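Side-chain contacts in phenylalanine--tRNA ligase beta subunit (Pyrococcus horikoshii, PDB 2CXI), which charges tRNA(Phe) with phenylalanine at the expense of ATP, working as a tetramer of two alpha and two beta subunits, the latter represented here by its N-terminal part: residues A[330-333]-A[337-340]; A[312-315]-A[320-323]; A[296-301]-A[340-345]; A[56-61]-A[66-71]. All blocks are in the same frame, centred on the assembly; numbering follows the deposited sequence. Where two conformers were deposited one is given.

Contact 1 of 4, residues A[330-333]-A[337-340]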
# COMPACT_ATOMS: atom_id res chain seq x y z
N ASP A 330 -35.38 -8.08 13.71
CA ASP A 330 -35.27 -7.13 14.80
C ASP A 330 -36.65 -6.79 15.38
O ASP A 330 -36.81 -5.78 16.07
CB ASP A 330 -34.45 -5.87 14.40
CG ASP A 330 -35.26 -4.85 13.58
OD1 ASP A 330 -36.39 -5.20 13.11
OD2 ASP A 330 -34.84 -3.68 13.35
N ASP A 331 -37.63 -7.66 15.14
CA ASP A 331 -38.99 -7.46 15.61
C ASP A 331 -39.25 -8.00 17.02
O ASP A 331 -40.29 -7.68 17.60
CB ASP A 331 -40.01 -8.12 14.67
CG ASP A 331 -39.78 -9.61 14.52
OD1 ASP A 331 -38.60 -10.02 14.28
OD2 ASP A 331 -40.71 -10.45 14.62
N ILE A 332 -38.36 -8.81 17.56
CA ILE A 332 -38.56 -9.41 18.88
C ILE A 332 -38.18 -8.40 19.96
O ILE A 332 -37.06 -7.89 19.95
CB ILE A 332 -37.76 -10.70 19.01
CG1 ILE A 332 -38.31 -11.77 18.06
CG2 ILE A 332 -37.81 -11.22 20.45
CD1 ILE A 332 -37.37 -12.93 17.87
N MSE A 333 -39.12 -8.10 20.86
CA MSE A 333 -38.93 -7.11 21.94
C MSE A 333 -39.43 -7.64 23.28
O MSE A 333 -38.80 -7.44 24.32
CB MSE A 333 -39.68 -5.82 21.61
CG MSE A 333 -38.86 -4.62 21.19
SE MSE A 333 -39.90 -3.34 20.12
CE MSE A 333 -39.16 -1.72 20.85
N ASP A 337 -43.92 -11.70 21.99
CA ASP A 337 -43.42 -11.95 20.62
C ASP A 337 -42.99 -13.43 20.44
O ASP A 337 -43.21 -13.99 19.37
CB ASP A 337 -42.27 -11.01 20.22
CG ASP A 337 -42.62 -9.55 20.33
OD1 ASP A 337 -43.75 -9.17 19.96
OD2 ASP A 337 -41.83 -8.69 20.79
N ILE A 338 -42.36 -14.02 21.47
CA ILE A 338 -42.06 -15.44 21.45
C ILE A 338 -43.36 -16.24 21.42
O ILE A 338 -43.49 -17.21 20.67
CB ILE A 338 -41.21 -15.87 22.67
CG1 ILE A 338 -40.01 -14.91 22.88
CG2 ILE A 338 -40.75 -17.31 22.50
CD1 ILE A 338 -39.09 -14.72 21.57
N LEU A 339 -44.32 -15.80 22.25
CA LEU A 339 -45.63 -16.47 22.30
C LEU A 339 -46.32 -16.47 20.94
O LEU A 339 -46.91 -17.48 20.52
CB LEU A 339 -46.53 -15.78 23.36
CG LEU A 339 -48.03 -16.20 23.39
CD1 LEU A 339 -48.20 -17.69 23.63
CD2 LEU A 339 -48.77 -15.34 24.48
N GLU A 340 -46.25 -15.34 20.25
CA GLU A 340 -46.84 -15.25 18.90
C GLU A 340 -46.24 -16.28 17.95
O GLU A 340 -46.95 -16.93 17.19
CB GLU A 340 -46.66 -13.84 18.32
CG GLU A 340 -47.60 -13.49 17.17
CD GLU A 340 -49.07 -13.42 17.63
OE1 GLU A 340 -49.33 -13.21 18.84
OE2 GLU A 340 -49.97 -13.57 16.79
O HOH W 1 -42.15 -6.43 19.33
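OD2 of D337 is gripped by three donors. The backbone N of M333, modelled as selenomethionine, lies 2.8 Å from D337 OD2, with 156° at the hydrogen. It meets the oxygen on its anti side, 21° out of the carboxylate plane. Water 1 adds a second bond, donating to D337 OD2 at 2.7 Å and to the carbonyl O of D331 at 2.8 Å. The backbone N of H334 is the third donor. These bonds hold the D337 carboxylate over the N-terminal end of helix 335-346 and tie the preceding loop to its first turn. Both segments belong to the B5 domain, and D331, D337 and E340 are predicted ligands of a magnesium ion shared with the alpha subunit. The carboxylates of D331 and D337 do not touch, D331 OD2 lying 6.3 Å from D337 OD1, while R329 forms a salt bridge with D331. On the apolar side, CG1 of I338 lies anti to the carbonyl carbon (chi1 -48°) and a further bend at chi2 brings CD1 toward the loop, where it meets CG2 of I332 at 3.9 Å. These isoleucines cross nearly at right angles, and both also touch F283 and Y312.

Contact 2 of 4, residues A[312-315]-A[320-323]; sequences YEVE and RAKL
Two backbone hydrogen bonds join E315 and K322, the hydrogen-bonded pair of an antiparallel beta hairpin: K322 N reaches E315 O at 2.8 Å, and E315 N reaches K322 O at 3.0 Å. K322 O also accepts from water 2, which donates to E313 OE2 at 3.0 Å and so links a side chain to the opposite strand. The E315 and K322 side chains run side by side on one face, E315 OE1 resting 3.6 Å from the methylene CD of K322. The other face is apolar. V314 and L323, a non-hydrogen-bonded pair, point the same way, and CG2 of V314 meets CD2 of L323 at 3.9 Å. L323 has CG anti to the carbonyl carbon (chi1 -53°), which sets CD2 against V314 and CD1 beside the Y312 ring. That ring leans obliquely on L323, its CD1 4.0 Å from L323 CB. Replacing L323 by alanine would probably open a gap beside V314 and leave the Y312 ring less firmly held. Y312 OH is hydrogen-bonded to D341, a predicted magnesium ligand of this B5 domain. Strand 281-286 completes a three-stranded antiparallel sheet beyond 320-325, and L307 of helix 300-309 and I338 of helix 335-346 pack on L323.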
# COMPACT_ATOMS: atom_id res chain seq x y z
N TYR A 312 -35.54 -20.64 15.66
CA TYR A 312 -34.83 -20.36 16.91
C TYR A 312 -33.91 -21.50 17.30
O TYR A 312 -34.23 -22.67 17.10
CB TYR A 312 -35.76 -20.14 18.13
CG TYR A 312 -36.64 -18.92 18.11
CD1 TYR A 312 -36.28 -17.75 18.80
CD2 TYR A 312 -37.89 -18.97 17.47
CE1 TYR A 312 -37.13 -16.63 18.80
CE2 TYR A 312 -38.73 -17.86 17.48
CZ TYR A 312 -38.37 -16.72 18.15
OH TYR A 312 -39.23 -15.65 18.15
N GLU A 313 -32.78 -21.15 17.92
CA GLU A 313 -32.06 -22.11 18.72
C GLU A 313 -32.65 -22.07 20.10
O GLU A 313 -32.97 -20.99 20.61
CB GLU A 313 -30.55 -21.82 18.78
CG GLU A 313 -29.81 -22.77 19.71
CD GLU A 313 -28.36 -22.39 19.86
OE1 GLU A 313 -27.59 -22.65 18.92
OE2 GLU A 313 -28.01 -21.83 20.92
N VAL A 314 -32.82 -23.23 20.72
CA VAL A 314 -33.55 -23.33 21.99
C VAL A 314 -32.76 -24.25 22.94
O VAL A 314 -32.50 -25.41 22.61
CB VAL A 314 -34.97 -23.97 21.80
CG1 VAL A 314 -35.70 -24.03 23.14
CG2 VAL A 314 -35.81 -23.23 20.73
N GLU A 315 -32.40 -23.69 24.10
CA GLU A 315 -31.74 -24.41 25.19
C GLU A 315 -32.61 -24.25 26.43
O GLU A 315 -32.74 -23.15 26.96
CB GLU A 315 -30.33 -23.85 25.45
CG GLU A 315 -29.85 -24.09 26.88
CD GLU A 315 -28.36 -23.79 27.09
OE1 GLU A 315 -28.02 -22.72 27.68
OE2 GLU A 315 -27.53 -24.64 26.66
N ARG A 320 -36.89 -22.75 31.77
CA ARG A 320 -36.67 -21.54 30.99
C ARG A 320 -35.78 -21.68 29.77
O ARG A 320 -34.75 -22.36 29.81
CB ARG A 320 -36.32 -20.31 31.84
CG ARG A 320 -34.92 -20.18 32.34
CD ARG A 320 -34.44 -18.72 32.31
NE ARG A 320 -35.55 -17.76 32.43
CZ ARG A 320 -35.42 -16.45 32.31
NH1 ARG A 320 -34.23 -15.91 32.06
NH2 ARG A 320 -36.48 -15.66 32.43
N ALA A 321 -36.25 -21.09 28.67
CA ALA A 321 -35.64 -21.28 27.37
C ALA A 321 -34.69 -20.11 27.08
O ALA A 321 -35.11 -18.95 27.03
CB ALA A 321 -36.71 -21.43 26.31
N LYS A 322 -33.41 -20.43 26.93
CA LYS A 322 -32.45 -19.48 26.37
C LYS A 322 -32.50 -19.62 24.83
O LYS A 322 -32.24 -20.69 24.28
CB LYS A 322 -31.05 -19.77 26.90
CG LYS A 322 -30.82 -19.33 28.36
CD LYS A 322 -29.31 -19.52 28.75
CE LYS A 322 -28.86 -18.42 29.71
NZ LYS A 322 -27.42 -17.96 29.45
N LEU A 323 -32.86 -18.54 24.15
CA LEU A 323 -33.12 -18.59 22.69
C LEU A 323 -32.06 -17.82 21.94
O LEU A 323 -31.58 -16.82 22.44
CB LEU A 323 -34.46 -17.93 22.37
CG LEU A 323 -35.66 -18.46 23.16
CD1 LEU A 323 -36.90 -17.57 22.87
CD2 LEU A 323 -35.89 -19.92 22.80
O HOH W 2 -29.69 -20.67 23.16

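Contact 3 of 4, residues A[296-301]-A[340-345]; sequences LELNDG and EDVLIA
L296 and L298 each carry CG opposite the carbonyl carbon (chi1 -73° and -60°), which sends both leucine ends from the loop toward helix 335-346. On the helix, L343 has the same first torsion (-66°), and its end comes closer to the loop than the direction of its CB would suggest. The outcome is a pair of separate methyl contacts. CD1 of L296 meets CD2 of L343 at 4.0 Å, the two side chains slanting across each other. CD1 of L298 and CG1 of V342 approach tip to tip at 4.2 Å. The backbones stay well apart: even the nearest alpha carbons, those of L296 and L343, are 9.2 Å from each other, so the two segments meet through the ends of their side chains. The loop leads from helix 287-294 into helix 300-309, where N299 is the N-cap and E302 accepts from the N of N299, consistent with a capping box. Thus the contact ties the entrance of one helix of the B5 domain to helix 335-346, the last of this fragment. L306 touches both L298 and V342, and Y346 packs on L296 and L298. No hydrogen bond or charge pairing links the segments. With 99 Å² buried in all, the attraction rests on dispersion and exclusion of water, and nothing directional fixes the exact meeting of the methyl groups; L343, exposed, marks the solvent side.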
# COMPACT_ATOMS: atom_id res chain seq x y z
N LEU A 296 -52.48 -23.37 25.84
CA LEU A 296 -52.15 -24.67 25.26
C LEU A 296 -51.40 -25.51 26.28
O LEU A 296 -50.59 -25.00 27.04
CB LEU A 296 -51.33 -24.50 23.98
CG LEU A 296 -52.09 -23.99 22.74
CD1 LEU A 296 -51.15 -23.47 21.69
CD2 LEU A 296 -53.02 -25.06 22.14
N GLU A 297 -51.64 -26.81 26.29
CA GLU A 297 -50.84 -27.68 27.16
C GLU A 297 -49.74 -28.36 26.36
O GLU A 297 -49.86 -29.51 25.94
CB GLU A 297 -51.73 -28.67 27.93
CG GLU A 297 -52.42 -28.04 29.14
CD GLU A 297 -51.48 -27.22 30.02
OE1 GLU A 297 -50.44 -27.76 30.49
OE2 GLU A 297 -51.76 -26.02 30.26
N LEU A 298 -48.68 -27.61 26.08
CA LEU A 298 -47.57 -28.18 25.36
C LEU A 298 -46.47 -28.34 26.38
O LEU A 298 -46.24 -27.43 27.17
CB LEU A 298 -47.12 -27.22 24.26
CG LEU A 298 -48.12 -26.83 23.17
CD1 LEU A 298 -47.65 -25.54 22.51
CD2 LEU A 298 -48.33 -27.95 22.15
N ASN A 299 -45.78 -29.48 26.37
CA ASN A 299 -44.69 -29.66 27.32
C ASN A 299 -43.46 -28.91 26.80
O ASN A 299 -43.51 -28.36 25.70
CB ASN A 299 -44.39 -31.14 27.62
CG ASN A 299 -44.05 -31.95 26.39
OD1 ASN A 299 -43.18 -31.57 25.60
ND2 ASN A 299 -44.70 -33.10 26.24
N ASP A 300 -42.37 -28.90 27.57
CA ASP A 300 -41.18 -28.16 27.16
C ASP A 300 -40.59 -28.60 25.82
O ASP A 300 -40.16 -27.74 25.04
CB ASP A 300 -40.12 -28.18 28.24
CG ASP A 300 -40.55 -27.46 29.49
OD1 ASP A 300 -41.62 -26.80 29.49
OD2 ASP A 300 -39.88 -27.48 30.53
N GLY A 301 -40.58 -29.92 25.58
CA GLY A 301 -40.11 -30.50 24.33
C GLY A 301 -40.95 -30.08 23.12
O GLY A 301 -40.42 -29.81 22.04
N GLU A 340 -46.25 -15.34 20.25
CA GLU A 340 -46.84 -15.25 18.90
C GLU A 340 -46.24 -16.28 17.95
O GLU A 340 -46.95 -16.93 17.19
CB GLU A 340 -46.66 -13.84 18.32
CG GLU A 340 -47.60 -13.49 17.17
CD GLU A 340 -49.07 -13.42 17.63
OE1 GLU A 340 -49.33 -13.21 18.84
OE2 GLU A 340 -49.97 -13.57 16.79
N ASP A 341 -44.92 -16.45 17.99
CA ASP A 341 -44.27 -17.39 17.05
C ASP A 341 -44.66 -18.84 17.37
O ASP A 341 -44.79 -19.66 16.48
CB ASP A 341 -42.74 -17.24 17.08
CG ASP A 341 -42.25 -16.02 16.31
OD1 ASP A 341 -43.05 -15.44 15.54
OD2 ASP A 341 -41.07 -15.61 16.39
N VAL A 342 -44.79 -19.16 18.66
CA VAL A 342 -45.32 -20.49 19.08
C VAL A 342 -46.73 -20.75 18.50
O VAL A 342 -47.02 -21.86 17.99
CB VAL A 342 -45.30 -20.65 20.63
CG1 VAL A 342 -45.98 -21.98 21.07
CG2 VAL A 342 -43.86 -20.64 21.15
N LEU A 343 -47.59 -19.73 18.59
CA LEU A 343 -48.97 -19.84 18.10
C LEU A 343 -48.96 -20.02 16.60
O LEU A 343 -49.67 -20.85 16.08
CB LEU A 343 -49.82 -18.62 18.49
CG LEU A 343 -50.10 -18.41 19.98
CD1 LEU A 343 -50.83 -17.08 20.25
CD2 LEU A 343 -50.87 -19.59 20.61
N ILE A 344 -48.10 -19.27 15.90
CA ILE A 344 -47.96 -19.41 14.46
C ILE A 344 -47.52 -20.82 14.07
O ILE A 344 -48.14 -21.44 13.20
CB ILE A 344 -46.95 -18.36 13.90
CG1 ILE A 344 -47.49 -16.93 14.06
CG2 ILE A 344 -46.64 -18.70 12.44
CD1 ILE A 344 -46.44 -15.85 13.68
N ALA A 345 -46.45 -21.30 14.70
CA ALA A 345 -45.86 -22.63 14.41
C ALA A 345 -46.81 -23.78 14.72
O ALA A 345 -46.78 -24.82 14.04
CB ALA A 345 -44.56 -22.83 15.18

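Contact 4 of 4, residues A[56-61]-A[66-71]; sequences RPDLWS and ARQIKW
D58 and R67 meet at about a right angle, their carboxylate and guanidinium planes turned by 30°. NH2 of R67 stands 3.8 Å from OD1 of D58, a long salt bridge. R56 holds the same carboxylate far more closely. A bend at its chi3 (71°) lets it lie side-on: NE reaches D58 OD2 at 2.9 Å, and NH2 of R56 reaches D58 OD1 at 2.9 Å, both oxygens being met on the syn side and lying near the guanidinium plane. Q68 comes at R56 from the opposite direction, its amide plane 75° from the guanidinium as modelled; the amide's exact placement is doubtful because it sits too close to L59. Over one guanidinium face, offset toward the rim, lies L59 CD2. Water 4 joins the partners across the contact, donating to OD1 of D58 at 3.0 Å and accepting from NE of R67 at 2.9 Å. The network ties the short 3-10 turn that holds D58 to helix 62-72. F328 makes a cation-pi contact with R67, and R329, which is salt-bridged to D331 and D341, lies beside R56. A methionine in place of R56 would probably leave the D58 carboxylate without its closest mate and freer to turn. Buried between two arginines, D58 is likely to be stabilised in its ionised form, and water completes bonds that the side chains do not make directly.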
# COMPACT_ATOMS: atom_id res chain seq x y z
N ARG A 56 -41.11 -7.37 9.37
CA ARG A 56 -40.19 -8.43 8.96
C ARG A 56 -39.79 -8.31 7.47
O ARG A 56 -40.30 -9.05 6.62
CB ARG A 56 -40.78 -9.81 9.33
CG ARG A 56 -40.41 -10.26 10.78
CD ARG A 56 -40.73 -11.67 11.13
NE ARG A 56 -39.84 -12.58 10.43
CZ ARG A 56 -39.73 -13.87 10.70
NH1 ARG A 56 -40.47 -14.43 11.67
NH2 ARG A 56 -38.87 -14.62 9.99
N PRO A 57 -38.86 -7.39 7.17
CA PRO A 57 -38.30 -7.25 5.81
C PRO A 57 -37.71 -8.58 5.27
O PRO A 57 -37.67 -8.78 4.07
CB PRO A 57 -37.19 -6.18 5.95
CG PRO A 57 -37.46 -5.49 7.26
CD PRO A 57 -38.31 -6.38 8.11
N ASP A 58 -37.28 -9.47 6.16
CA ASP A 58 -36.72 -10.75 5.76
C ASP A 58 -37.74 -11.55 4.96
O ASP A 58 -37.36 -12.38 4.15
CB ASP A 58 -36.17 -11.56 6.94
CG ASP A 58 -37.23 -12.15 7.85
OD1 ASP A 58 -37.54 -13.36 7.74
OD2 ASP A 58 -37.82 -11.50 8.72
N LEU A 59 -39.05 -11.24 5.15
CA LEU A 59 -40.12 -12.01 4.54
C LEU A 59 -40.59 -11.41 3.25
O LEU A 59 -41.60 -11.89 2.72
CB LEU A 59 -41.32 -12.13 5.51
CG LEU A 59 -41.43 -13.34 6.44
CD1 LEU A 59 -40.16 -14.14 6.56
CD2 LEU A 59 -42.02 -13.07 7.85
N TRP A 60 -39.89 -10.41 2.73
CA TRP A 60 -40.39 -9.68 1.55
C TRP A 60 -39.72 -10.02 0.25
O TRP A 60 -39.61 -9.14 -0.63
CB TRP A 60 -40.33 -8.16 1.75
CG TRP A 60 -41.04 -7.66 2.92
CD1 TRP A 60 -41.99 -8.32 3.67
CD2 TRP A 60 -40.88 -6.38 3.51
NE1 TRP A 60 -42.40 -7.52 4.70
CE2 TRP A 60 -41.73 -6.32 4.63
CE3 TRP A 60 -40.07 -5.26 3.21
CZ2 TRP A 60 -41.81 -5.20 5.45
CZ3 TRP A 60 -40.14 -4.16 4.04
CH2 TRP A 60 -41.02 -4.13 5.14
N SER A 61 -39.24 -11.26 0.10
CA SER A 61 -38.72 -11.70 -1.17
C SER A 61 -38.85 -13.20 -1.28
O SER A 61 -39.10 -13.89 -0.27
CB SER A 61 -37.22 -11.31 -1.32
OG SER A 61 -36.44 -12.11 -0.44
N ALA A 66 -39.17 -18.75 0.78
CA ALA A 66 -38.70 -20.11 0.62
C ALA A 66 -38.06 -20.58 1.91
O ALA A 66 -38.21 -21.71 2.32
CB ALA A 66 -37.69 -20.18 -0.52
N ARG A 67 -37.32 -19.68 2.56
CA ARG A 67 -36.63 -20.05 3.80
C ARG A 67 -37.69 -20.42 4.85
O ARG A 67 -37.62 -21.50 5.43
CB ARG A 67 -35.75 -18.87 4.26
CG ARG A 67 -34.78 -19.14 5.45
CD ARG A 67 -33.75 -18.00 5.53
NE ARG A 67 -34.45 -16.73 5.66
CZ ARG A 67 -34.04 -15.55 5.19
NH1 ARG A 67 -32.88 -15.42 4.54
NH2 ARG A 67 -34.82 -14.49 5.40
N GLN A 68 -38.70 -19.58 5.04
CA GLN A 68 -39.76 -19.90 5.97
C GLN A 68 -40.43 -21.21 5.68
O GLN A 68 -40.67 -22.01 6.60
CB GLN A 68 -40.87 -18.87 5.95
CG GLN A 68 -41.09 -18.34 7.27
CD GLN A 68 -40.17 -17.22 7.34
OE1 GLN A 68 -39.57 -16.92 8.38
NE2 GLN A 68 -39.99 -16.58 6.18
N ILE A 69 -40.79 -21.40 4.42
CA ILE A 69 -41.44 -22.65 4.01
C ILE A 69 -40.54 -23.87 4.29
O ILE A 69 -41.04 -24.91 4.71
CB ILE A 69 -41.92 -22.55 2.55
CG1 ILE A 69 -43.04 -21.51 2.47
CG2 ILE A 69 -42.41 -23.93 2.00
CD1 ILE A 69 -43.35 -21.07 1.00
N LYS A 70 -39.24 -23.75 4.01
CA LYS A 70 -38.33 -24.88 4.29
C LYS A 70 -38.39 -25.27 5.77
O LYS A 70 -38.41 -26.46 6.11
CB LYS A 70 -36.87 -24.57 3.87
CG LYS A 70 -36.64 -24.73 2.33
CD LYS A 70 -35.16 -24.66 1.95
CE LYS A 70 -34.62 -23.25 2.10
NZ LYS A 70 -33.27 -23.19 1.37
N TRP A 71 -38.39 -24.27 6.66
CA TRP A 71 -38.51 -24.51 8.10
C TRP A 71 -39.89 -25.06 8.48
O TRP A 71 -40.00 -26.03 9.26
CB TRP A 71 -38.17 -23.22 8.89
CG TRP A 71 -36.77 -23.23 9.43
CD1 TRP A 71 -36.41 -23.46 10.71
CD2 TRP A 71 -35.55 -22.98 8.70
NE1 TRP A 71 -35.03 -23.38 10.84
CE2 TRP A 71 -34.49 -23.07 9.62
CE3 TRP A 71 -35.25 -22.68 7.36
CZ2 TRP A 71 -33.13 -22.90 9.24
CZ3 TRP A 71 -33.91 -22.49 6.98
CH2 TRP A 71 -32.87 -22.61 7.92
O HOH W 3 -39.55 -17.22 11.82
O HOH W 4 -37.14 -16.05 6.41

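Overall arrangement
Along the chain contact 4 closes first; contact 2 is then nested inside the loop closed by contact 3, and contact 1 follows contact 2. Contacts 1, 2 and 3 all lie in the B5 domain, their centres about 13 to 14 Å apart. Contacts 1 and 3 share helix 335-346, including E340, whereas contact 2 supplies the hairpin, and Y312 OH packs against I332 CD1 at 3.3 Å. Contact 4 belongs to the more N-terminal part of the chain, its centre about 16 Å from that of contact 1 and about 20 Å from that of contact 3. It reaches contact 1 where R56 CD lies 3.7 Å from D331 OD2, bringing that region alongside the predicted magnesium site.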